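Local coordinates for protein putative polyprenyl synthetase (Streptomyces coelicolor, PDB 3NF2) that probably joins isoprenoid diphosphate units into longer prenyl chains with the help of magnesium, at residues A[145-150]-A[205-210]; A[59-64]-A[190-195]. One frame throughout, in Å; residues are numbered along the deposited sequence.

Contact 1 (145-150 with 205-210) and contact 2 (59-64 with 190-195) are neighbouring contacts in one helical bundle, their centres about 10 Å apart. Helix 173-198, which carries 190-195, lies in the groove beneath the two segments of contact 1: Cys190 SG is 3.7 Å from Arg147 O, while Ser193 CB stands 3.4 Å from Ala206 O and Ser192 CB 3.4 Å from Leu209 O. Contact 1 therefore closes the outer side over that helix with charged side chains, and contact 2 holds its other flank by close backbone packing. Their segments alternate along the chain. No metal or substrate atom is among the atoms of either contact.

Contact 1 of 2, residues A[145-150]-A[205-210]; sequences TRRLTK and TADTLE
The guanidinium of Arg147 has the methyl of Ala206 over one face, its CB 3.3 Å above the plane and set toward the rim, while two carboxylate oxygens, Asp207 OD1 and Glu210 OE2, meet its edge close to that plane. Asp207 is gripped end-on, with both nitrogens on one oxygen: NH1 of Arg147 lies 3.0 Å from OD1 of Asp207, and NH2 of Arg147 reaches the same OD1 at 3.2 Å. NH2 also has a salt bridge to Glu203, just before 205-210. The guanidinium and the Asp207 carboxylate are turned 50° apart, consistent with one shared oxygen in place of a two-oxygen pairing. Glu210 is taken differently, because NH1 of Arg147 approaches its OE2 at 3.1 Å from above the carboxylate plane. The arginine chain already leaves toward helix 203-230, and a bend at chi2 (-83°) shapes its course to the two acids. This salt-bridge network spans two helices of the all-helical prenyl synthase fold, whose local axes are 12.8 Å apart and too distant for backbone contact; helix 173-198 lies in the groove beneath them, with Ala189 against Glu210 and Val197 against Ala206. The other oxygen of Glu210, OE1, makes a weak salt bridge to the extended Lys150, whose NZ is 3.4 Å away. A water donates to Arg147 O at 2.7 Å and, weakly, to Glu210 OE2. With an alanine in place of Arg147, Asp207 OD1 would probably be left without its two donors and Glu210 OE2 without its arginine partner.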
ATOM      1  N   THR A 145      -9.572   5.614  11.463  1.00 48.39           N
ATOM      2  CA  THR A 145      -8.740   5.481  10.257  1.00 47.66           C
ATOM      3  C   THR A 145      -7.502   6.382  10.344  1.00 46.57           C
ATOM      4  O   THR A 145      -6.429   6.009   9.870  1.00 48.44           O
ATOM      5  CB  THR A 145      -9.534   5.775   8.948  1.00 48.16           C
ATOM      6  OG1 THR A 145     -10.810   5.130   8.993  1.00 51.12           O
ATOM      7  CG2 THR A 145      -8.779   5.270   7.704  1.00 43.46           C
ATOM      8  N   ARG A 146      -7.663   7.551  10.967  1.00 45.79           N
ATOM      9  CA  ARG A 146      -6.570   8.496  11.236  1.00 47.40           C
ATOM     10  C   ARG A 146      -5.472   7.842  12.079  1.00 50.89           C
ATOM     11  O   ARG A 146      -4.282   8.025  11.814  1.00 54.19           O
ATOM     12  CB  ARG A 146      -7.132   9.728  11.959  1.00 50.05           C
ATOM     13  CG  ARG A 146      -6.121  10.737  12.487  1.00 50.60           C
ATOM     14  CD  ARG A 146      -6.143  12.004  11.671  1.00 53.55           C
ATOM     15  NE  ARG A 146      -5.022  12.888  11.984  1.00 68.06           N
ATOM     16  CZ  ARG A 146      -5.104  13.988  12.731  1.00 73.71           C
ATOM     17  NH1 ARG A 146      -6.265  14.353  13.265  1.00 74.93           N
ATOM     18  NH2 ARG A 146      -4.019  14.724  12.944  1.00 68.86           N
ATOM     19  N   ARG A 147      -5.893   7.069  13.078  1.00 47.98           N
ATOM     20  CA  ARG A 147      -4.994   6.349  13.970  1.00 51.05           C
ATOM     21  C   ARG A 147      -4.308   5.207  13.244  1.00 50.09           C
ATOM     22  O   ARG A 147      -3.149   4.906  13.515  1.00 51.67           O
ATOM     23  CB  ARG A 147      -5.765   5.764  15.159  1.00 53.34           C
ATOM     24  CG  ARG A 147      -6.563   6.763  15.978  1.00 59.44           C
ATOM     25  CD  ARG A 147      -5.709   7.459  16.996  1.00 69.08           C
ATOM     26  NE  ARG A 147      -6.404   8.597  17.585  1.00 71.15           N
ATOM     27  CZ  ARG A 147      -5.984   9.250  18.663  1.00 67.52           C
ATOM     28  NH1 ARG A 147      -4.872   8.865  19.279  1.00 58.53           N
ATOM     29  NH2 ARG A 147      -6.679  10.281  19.127  1.00 70.93           N
ATOM     30  N   LEU A 148      -5.044   4.560  12.341  1.00 49.80           N
ATOM     31  CA  LEU A 148      -4.516   3.444  11.559  1.00 48.04           C
ATOM     32  C   LEU A 148      -3.439   3.948  10.614  1.00 45.31           C
ATOM     33  O   LEU A 148      -2.407   3.304  10.449  1.00 45.33           O
ATOM     34  CB  LEU A 148      -5.635   2.770  10.762  1.00 52.94           C
ATOM     35  CG  LEU A 148      -5.317   1.400  10.139  1.00 45.94           C
ATOM     36  CD1 LEU A 148      -5.400   0.282  11.174  1.00 47.05           C
ATOM     37  CD2 LEU A 148      -6.234   1.122   8.976  1.00 39.20           C
ATOM     38  N   THR A 149      -3.693   5.115  10.023  1.00 39.58           N
ATOM     39  CA  THR A 149      -2.778   5.751   9.082  1.00 41.31           C
ATOM     40  C   THR A 149      -1.447   6.130   9.737  1.00 41.44           C
ATOM     41  O   THR A 149      -0.395   5.915   9.154  1.00 44.52           O
ATOM     42  CB  THR A 149      -3.433   6.987   8.422  1.00 39.19           C
ATOM     43  OG1 THR A 149      -4.683   6.591   7.844  1.00 42.87           O
ATOM     44  CG2 THR A 149      -2.520   7.601   7.321  1.00 33.35           C
ATOM     45  N   LYS A 150      -1.508   6.674  10.948  1.00 40.86           N
ATOM     46  CA  LYS A 150      -0.321   7.039  11.706  1.00 39.69           C
ATOM     47  C   LYS A 150       0.543   5.800  11.946  1.00 43.42           C
ATOM     48  O   LYS A 150       1.759   5.834  11.724  1.00 40.89           O
ATOM     49  CB  LYS A 150      -0.716   7.703  13.032  1.00 45.96           C
ATOM     50  CG  LYS A 150       0.469   8.033  13.953  1.00 58.60           C
ATOM     51  CD  LYS A 150       0.038   8.717  15.243  1.00 66.38           C
ATOM     52  CE  LYS A 150       1.243   8.989  16.139  1.00 69.29           C
ATOM     53  NZ  LYS A 150       0.995  10.123  17.068  1.00 70.88           N
ATOM     54  N   THR A 205      -8.222  10.761  25.722  1.00 66.61           N
ATOM     55  CA  THR A 205      -8.308   9.415  26.225  1.00 66.48           C
ATOM     56  C   THR A 205      -7.583   8.479  25.281  1.00 68.25           C
ATOM     57  O   THR A 205      -6.923   7.559  25.687  1.00 72.03           O
ATOM     58  CB  THR A 205      -9.756   8.961  26.305  1.00 66.39           C
ATOM     59  OG1 THR A 205     -10.547   9.968  26.927  1.00 65.66           O
ATOM     60  CG2 THR A 205      -9.872   7.697  27.065  1.00 65.76           C
ATOM     61  N   ALA A 206      -7.756   8.695  23.996  1.00 66.10           N
ATOM     62  CA  ALA A 206      -7.160   7.839  23.000  1.00 64.93           C
ATOM     63  C   ALA A 206      -5.634   7.883  22.953  1.00 66.90           C
ATOM     64  O   ALA A 206      -4.988   6.859  22.904  1.00 61.12           O
ATOM     65  CB  ALA A 206      -7.738   8.151  21.666  1.00 63.30           C
ATOM     66  N   ASP A 207      -5.068   9.076  23.034  1.00 65.53           N
ATOM     67  CA  ASP A 207      -3.640   9.241  22.977  1.00 68.44           C
ATOM     68  C   ASP A 207      -3.028   8.506  24.108  1.00 67.29           C
ATOM     69  O   ASP A 207      -1.957   7.972  23.979  1.00 71.28           O
ATOM     70  CB  ASP A 207      -3.257  10.680  23.182  1.00 70.38           C
ATOM     71  CG  ASP A 207      -3.787  11.553  22.151  1.00 72.45           C
ATOM     72  OD1 ASP A 207      -4.508  11.070  21.291  1.00 73.14           O
ATOM     73  OD2 ASP A 207      -3.478  12.736  22.178  1.00 85.59           O
ATOM     74  N   THR A 208      -3.667   8.553  25.249  1.00 58.58           N
ATOM     75  CA  THR A 208      -3.111   7.923  26.405  1.00 54.16           C
ATOM     76  C   THR A 208      -3.052   6.433  26.251  1.00 54.15           C
ATOM     77  O   THR A 208      -2.103   5.804  26.604  1.00 56.15           O
ATOM     78  CB  THR A 208      -3.825   8.376  27.664  1.00 57.51           C
ATOM     79  OG1 THR A 208      -3.594   9.772  27.830  1.00 52.05           O
ATOM     80  CG2 THR A 208      -3.311   7.664  28.849  1.00 49.74           C
ATOM     81  N   LEU A 209      -4.084   5.871  25.691  1.00 54.45           N
ATOM     82  CA  LEU A 209      -4.132   4.427  25.425  1.00 54.00           C
ATOM     83  C   LEU A 209      -3.093   4.032  24.387  1.00 51.50           C
ATOM     84  O   LEU A 209      -2.574   2.926  24.410  1.00 48.78           O
ATOM     85  CB  LEU A 209      -5.520   4.009  24.931  1.00 59.65           C
ATOM     86  CG  LEU A 209      -6.695   4.037  25.910  1.00 59.01           C
ATOM     87  CD1 LEU A 209      -7.966   4.274  25.132  1.00 64.26           C
ATOM     88  CD2 LEU A 209      -6.784   2.741  26.698  1.00 53.01           C
ATOM     89  N   GLU A 210      -2.817   4.958  23.478  1.00 54.04           N
ATOM     90  CA  GLU A 210      -1.748   4.851  22.502  1.00 55.89           C
ATOM     91  C   GLU A 210      -0.383   4.771  23.200  1.00 55.73           C
ATOM     92  O   GLU A 210       0.448   3.922  22.863  1.00 54.77           O
ATOM     93  CB  GLU A 210      -1.826   6.066  21.579  1.00 58.72           C
ATOM     94  CG  GLU A 210      -1.067   5.989  20.287  1.00 70.14           C
ATOM     95  CD  GLU A 210      -1.447   7.113  19.344  1.00 81.12           C
ATOM     96  OE1 GLU A 210      -0.688   8.104  19.258  1.00 78.49           O
ATOM     97  OE2 GLU A 210      -2.517   7.008  18.702  1.00 89.35           O
TER
HETATM   98  O   HOH W   1      -2.349   4.878  16.052  1.00 52.87           O

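Contact 2 of 2, residues A[59-64]-A[190-195]; sequences PALAVL and CASSIG
Two helices of the prenyl synthase bundle, 57-67 and 173-198, pack here through small residues, and Ala62 and Ala191 meet where their CA atoms are 4.9 Å apart. The local axes come within 6.6 Å at a crossing angle of -30°, a spacing that leaves room for little beyond methyl groups and bare backbone. Ala62 CA approaches Ala191 O at 3.2 Å in a CA-H...O contact. Further along, Gly195 CA gives a second such contact to Ala62 O at 3.4 Å, with an angle of 149° at the hydrogen. Gly195 matters to this approach: a CB built on it would fall 2.1 Å from Ala62 O, a plain clash. No conventional hydrogen bond crosses between the segments; Ala62 N is near Ala191 O but at a poor angle. Such alanine and glycine faces, with CA-H...O contacts across them, are a recognised way for helices to pack closely, and here all the touching residues are buried, with Ala80 of helix 77-98 lying against Ala62. Apolar contacts flank the backbone meeting: the methyl of Ala62 touches CG2 of Ile194 at 4.0 Å, and Leu61 CB sits beside Ala191 CB. Leu61 also lays its branch point over a hydroxyl, CG being 3.4 Å from Ser192 OG. That oxygen stands beside its own backbone N (chi1 -70°) and is hydrogen-bonded to Leu188 O one turn back, which satisfies it among the leucine's carbons. Tyr212 of helix 203-230 packs against both Leu61 and Ser192.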
ATOM      1  N   PRO A  59      -5.754  -8.301  18.275  1.00 45.34           N
ATOM      2  CA  PRO A  59      -7.222  -8.350  18.298  1.00 45.68           C
ATOM      3  C   PRO A  59      -7.821  -8.276  19.711  1.00 50.65           C
ATOM      4  O   PRO A  59      -8.769  -7.503  19.935  1.00 51.25           O
ATOM      5  CB  PRO A  59      -7.557  -9.697  17.638  1.00 49.48           C
ATOM      6  CG  PRO A  59      -6.266 -10.408  17.441  1.00 50.50           C
ATOM      7  CD  PRO A  59      -5.187  -9.397  17.462  1.00 44.51           C
ATOM      8  N   ALA A  60      -7.258  -9.046  20.644  1.00 45.81           N
ATOM      9  CA  ALA A  60      -7.679  -9.001  22.051  1.00 54.53           C
ATOM     10  C   ALA A  60      -7.629  -7.578  22.595  1.00 51.68           C
ATOM     11  O   ALA A  60      -8.523  -7.152  23.303  1.00 57.29           O
ATOM     12  CB  ALA A  60      -6.813  -9.926  22.914  1.00 49.64           C
ATOM     13  N   LEU A  61      -6.584  -6.850  22.225  1.00 53.00           N
ATOM     14  CA  LEU A  61      -6.370  -5.489  22.675  1.00 53.46           C
ATOM     15  C   LEU A  61      -7.451  -4.559  22.134  1.00 56.10           C
ATOM     16  O   LEU A  61      -8.007  -3.755  22.878  1.00 55.38           O
ATOM     17  CB  LEU A  61      -4.984  -5.036  22.216  1.00 53.56           C
ATOM     18  CG  LEU A  61      -3.970  -4.324  23.111  1.00 52.85           C
ATOM     19  CD1 LEU A  61      -4.280  -4.424  24.587  1.00 57.76           C
ATOM     20  CD2 LEU A  61      -2.591  -4.897  22.828  1.00 52.30           C
ATOM     21  N   ALA A  62      -7.760  -4.689  20.844  1.00 60.12           N
ATOM     22  CA  ALA A  62      -8.737  -3.812  20.185  1.00 58.89           C
ATOM     23  C   ALA A  62     -10.167  -3.977  20.697  1.00 56.41           C
ATOM     24  O   ALA A  62     -10.902  -2.990  20.796  1.00 52.60           O
ATOM     25  CB  ALA A  62      -8.686  -3.986  18.679  1.00 58.93           C
ATOM     26  N   VAL A  63     -10.556  -5.213  21.015  1.00 56.32           N
ATOM     27  CA  VAL A  63     -11.890  -5.450  21.579  1.00 58.03           C
ATOM     28  C   VAL A  63     -11.951  -4.937  23.014  1.00 61.72           C
ATOM     29  O   VAL A  63     -12.960  -4.357  23.414  1.00 64.48           O
ATOM     30  CB  VAL A  63     -12.407  -6.928  21.433  1.00 59.25           C
ATOM     31  CG1 VAL A  63     -12.568  -7.300  19.964  1.00 55.49           C
ATOM     32  CG2 VAL A  63     -11.512  -7.941  22.132  1.00 60.61           C
ATOM     33  N   LEU A  64     -10.853  -5.113  23.758  1.00 62.09           N
ATOM     34  CA  LEU A  64     -10.679  -4.503  25.079  1.00 61.98           C
ATOM     35  C   LEU A  64     -10.778  -2.979  25.039  1.00 59.67           C
ATOM     36  O   LEU A  64     -11.394  -2.370  25.912  1.00 60.01           O
ATOM     37  CB  LEU A  64      -9.328  -4.892  25.682  1.00 63.40           C
ATOM     38  CG  LEU A  64      -9.260  -5.817  26.892  1.00 66.88           C
ATOM     39  CD1 LEU A  64      -9.357  -7.274  26.482  1.00 72.57           C
ATOM     40  CD2 LEU A  64      -7.956  -5.564  27.616  1.00 61.93           C
ATOM     41  N   CYS A 190      -1.873   1.539  18.234  1.00 47.95           N
ATOM     42  CA  CYS A 190      -3.096   1.643  17.471  1.00 47.24           C
ATOM     43  C   CYS A 190      -4.120   0.613  17.931  1.00 43.19           C
ATOM     44  O   CYS A 190      -5.272   0.955  18.146  1.00 49.50           O
ATOM     45  CB  CYS A 190      -2.834   1.490  15.971  1.00 47.96           C
ATOM     46  SG  CYS A 190      -4.344   1.677  14.990  1.00 46.19           S
ATOM     47  N   ALA A 191      -3.696  -0.633  18.095  1.00 43.19           N
ATOM     48  CA  ALA A 191      -4.592  -1.685  18.573  1.00 48.05           C
ATOM     49  C   ALA A 191      -5.169  -1.368  19.954  1.00 52.66           C
ATOM     50  O   ALA A 191      -6.335  -1.653  20.221  1.00 54.64           O
ATOM     51  CB  ALA A 191      -3.879  -3.016  18.598  1.00 49.66           C
ATOM     52  N   SER A 192      -4.346  -0.759  20.812  1.00 51.55           N
ATOM     53  CA  SER A 192      -4.740  -0.393  22.168  1.00 48.78           C
ATOM     54  C   SER A 192      -5.744   0.750  22.232  1.00 46.52           C
ATOM     55  O   SER A 192      -6.470   0.867  23.214  1.00 40.49           O
ATOM     56  CB  SER A 192      -3.512  -0.029  23.015  1.00 48.29           C
ATOM     57  OG  SER A 192      -2.736  -1.183  23.295  1.00 45.81           O
ATOM     58  N   SER A 193      -5.777   1.590  21.204  1.00 42.61           N
ATOM     59  CA  SER A 193      -6.622   2.784  21.236  1.00 49.56           C
ATOM     60  C   SER A 193      -7.780   2.805  20.223  1.00 53.61           C
ATOM     61  O   SER A 193      -8.669   3.653  20.327  1.00 57.31           O
ATOM     62  CB  SER A 193      -5.772   4.045  21.075  1.00 48.85           C
ATOM     63  OG  SER A 193      -5.240   4.151  19.765  1.00 55.71           O
ATOM     64  N   ILE A 194      -7.778   1.884  19.260  1.00 50.60           N
ATOM     65  CA  ILE A 194      -8.726   1.952  18.139  1.00 50.15           C
ATOM     66  C   ILE A 194     -10.196   1.608  18.505  1.00 50.88           C
ATOM     67  O   ILE A 194     -11.124   2.305  18.073  1.00 53.19           O
ATOM     68  CB  ILE A 194      -8.216   1.164  16.885  1.00 48.28           C
ATOM     69  CG1 ILE A 194      -8.951   1.622  15.620  1.00 48.40           C
ATOM     70  CG2 ILE A 194      -8.243  -0.373  17.103  1.00 43.26           C
ATOM     71  CD1 ILE A 194      -8.403   1.026  14.330  1.00 54.40           C
ATOM     72  N   GLY A 195     -10.392   0.560  19.302  1.00 49.55           N
ATOM     73  CA  GLY A 195     -11.716   0.195  19.809  1.00 54.95           C
ATOM     74  C   GLY A 195     -12.375   1.340  20.560  1.00 55.20           C
ATOM     75  O   GLY A 195     -13.569   1.579  20.401  1.00 57.00           O
TER